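Local structure of putative transcriptional regulator, sugar-binding family (Arthrobacter aurescens, 3NZE) at residues Thr181-Asp186 with Ile206-Arg211. The protein probably acts as a SorC-family transcriptional regulator whose sugar-binding domain senses a carbohydrate effector, while DNA binding is expected elsewhere in the full-length protein. Residues are numbered along the deposited sequence; the frame is centred on the assembly and turned at random.
Sequences TMLAAD and ITLNER
The C-terminal end of helix 177-185 faces the start of a 3-10 segment, residues 207-210, joined to it through water by Asp186, the first residue beyond the helix. OD1 of Asp186 lies 3.9 Å from Thr207 N, too far to bond directly. Water 1 makes the sound bridge, donating to OD1 of Asp186 at 2.9 Å and accepting from Leu208 N at 3.0 Å. Water 2 accepts from Thr207 N at 2.7 Å, but its link to OD1 is too short and doubtful. An aspartate suits this place because the backbone amides at the start of the 3-10 segment would probably favour its negative charge. With CG anti to the carbonyl carbon (chi1 -64°), the carboxylate is carried across to Ile206 and Thr207. Beside this polar bridge, the side chains of Leu183 and Leu208 cross at about a right angle, CG of Leu183 lying 3.9 Å from CD1 of Leu208; the exact placing of the CD1 methyls is doubtful. Branched aliphatic chains suit this buried apolar spot, where both leucines touch Leu175. Were Leu183 replaced by an alanine, Leu208 would probably lose its apolar partner across the contact. Arg211, salt-bridged to Asp179, ties in the same helix, at the edge of the putative sugar-binding domain.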
loop_
_atom_site.group_PDB
_atom_site.type_symbol
_atom_site.label_atom_id
_atom_site.label_comp_id
_atom_site.label_asym_id
_atom_site.label_seq_id
_atom_site.Cartn_x
_atom_site.Cartn_y
_atom_site.Cartn_z
ATOM N N THR A 181 -7.857 12.354 -16.285
ATOM C CA THR A 181 -9.019 13.228 -16.270
ATOM C C THR A 181 -10.232 12.520 -15.650
ATOM O O THR A 181 -11.125 13.167 -15.107
ATOM C CB THR A 181 -9.339 13.760 -17.683
ATOM O OG1 THR A 181 -9.796 12.688 -18.518
ATOM C CG2 THR A 181 -8.091 14.382 -18.302
HETATM N N MSE A 182 -10.239 11.190 -15.716
HETATM C CA MSE A 182 -11.312 10.391 -15.130
HETATM C C MSE A 182 -11.289 10.452 -13.606
HETATM O O MSE A 182 -12.333 10.585 -12.963
HETATM C CB MSE A 182 -11.212 8.933 -15.586
HETATM C CG MSE A 182 -11.483 8.717 -17.070
HETATM SE SE MSE A 182 -13.250 9.345 -17.615
HETATM C CE MSE A 182 -12.811 11.177 -18.113
ATOM N N LEU A 183 -10.111 10.288 -13.035
ATOM C CA LEU A 183 -9.931 10.394 -11.618
ATOM C C LEU A 183 -10.566 11.663 -11.040
ATOM O O LEU A 183 -11.324 11.596 -10.145
ATOM C CB LEU A 183 -8.450 10.320 -11.290
ATOM C CG LEU A 183 -7.791 8.994 -10.891
ATOM C CD1 LEU A 183 -8.477 7.893 -11.497
ATOM C CD2 LEU A 183 -6.395 8.991 -11.278
ATOM N N ALA A 184 -10.230 12.819 -11.557
ATOM C CA ALA A 184 -10.845 14.067 -11.123
ATOM C C ALA A 184 -12.372 14.011 -11.274
ATOM O O ALA A 184 -13.110 14.483 -10.412
ATOM C CB ALA A 184 -10.266 15.239 -11.911
ATOM N N ALA A 185 -12.829 13.419 -12.375
ATOM C CA ALA A 185 -14.256 13.296 -12.668
ATOM C C ALA A 185 -15.014 12.590 -11.547
ATOM O O ALA A 185 -16.182 12.879 -11.301
ATOM C CB ALA A 185 -14.461 12.558 -13.989
ATOM N N ASP A 186 -14.342 11.668 -10.866
ATOM C CA ASP A 186 -14.980 10.864 -9.827
ATOM C C ASP A 186 -14.535 11.238 -8.408
ATOM O O ASP A 186 -14.741 10.464 -7.474
ATOM C CB ASP A 186 -14.706 9.378 -10.076
ATOM C CG ASP A 186 -15.312 8.877 -11.374
ATOM O OD1 ASP A 186 -14.679 8.034 -12.044
ATOM O OD2 ASP A 186 -16.421 9.325 -11.726
ATOM N N ILE A 206 -16.338 3.687 -9.589
ATOM C CA ILE A 206 -15.145 4.314 -10.136
ATOM C C ILE A 206 -14.685 3.523 -11.352
ATOM O O ILE A 206 -14.260 2.381 -11.241
ATOM C CB ILE A 206 -14.005 4.411 -9.096
ATOM C CG1 ILE A 206 -14.427 5.305 -7.927
ATOM C CG2 ILE A 206 -12.722 4.932 -9.745
ATOM C CD1 ILE A 206 -13.356 5.439 -6.860
ATOM N N THR A 207 -14.822 4.139 -12.518
ATOM C CA THR A 207 -14.532 3.496 -13.782
ATOM C C THR A 207 -13.154 2.819 -13.808
ATOM O O THR A 207 -13.023 1.676 -14.249
ATOM C CB THR A 207 -14.646 4.537 -14.914
ATOM O OG1 THR A 207 -15.995 4.548 -15.393
ATOM C CG2 THR A 207 -13.699 4.222 -16.046
ATOM N N LEU A 208 -12.134 3.519 -13.327
ATOM C CA LEU A 208 -10.770 2.980 -13.348
ATOM C C LEU A 208 -10.616 1.675 -12.566
ATOM O O LEU A 208 -9.763 0.851 -12.892
ATOM C CB LEU A 208 -9.760 4.024 -12.854
ATOM C CG LEU A 208 -9.229 4.918 -13.974
ATOM C CD1 LEU A 208 -8.386 6.046 -13.422
ATOM C CD2 LEU A 208 -8.432 4.086 -14.976
ATOM N N ASN A 209 -11.446 1.474 -11.545
ATOM C CA ASN A 209 -11.326 0.264 -10.737
ATOM C C ASN A 209 -11.647 -1.033 -11.486
ATOM O O ASN A 209 -11.235 -2.111 -11.053
ATOM C CB ASN A 209 -12.106 0.373 -9.422
ATOM C CG ASN A 209 -11.381 1.218 -8.395
ATOM O OD1 ASN A 209 -10.183 1.457 -8.522
ATOM N ND2 ASN A 209 -12.107 1.683 -7.370
ATOM N N GLU A 210 -12.357 -0.935 -12.610
ATOM C CA GLU A 210 -12.614 -2.134 -13.405
ATOM C C GLU A 210 -11.374 -2.593 -14.158
ATOM O O GLU A 210 -11.365 -3.680 -14.759
ATOM C CB GLU A 210 -13.759 -1.906 -14.377
ATOM C CG GLU A 210 -15.068 -1.614 -13.680
ATOM C CD GLU A 210 -16.200 -1.540 -14.651
ATOM O OE1 GLU A 210 -15.946 -1.167 -15.816
ATOM O OE2 GLU A 210 -17.339 -1.858 -14.254
ATOM N N ARG A 211 -10.321 -1.783 -14.110
ATOM C CA ARG A 211 -9.060 -2.097 -14.774
ATOM C C ARG A 211 -7.943 -2.428 -13.777
ATOM O O ARG A 211 -6.801 -2.705 -14.164
ATOM C CB ARG A 211 -8.646 -0.930 -15.672
ATOM C CG ARG A 211 -9.530 -0.789 -16.911
ATOM C CD ARG A 211 -9.469 0.610 -17.475
ATOM N NE ARG A 211 -8.099 1.029 -17.746
ATOM C CZ ARG A 211 -7.752 2.261 -18.103
ATOM N NH1 ARG A 211 -8.678 3.210 -18.220
ATOM N NH2 ARG A 211 -6.478 2.548 -18.329
HETATM O O HOH W 1 -12.427 6.451 -13.051
HETATM O O HOH W 2 -16.482 6.282 -12.382
#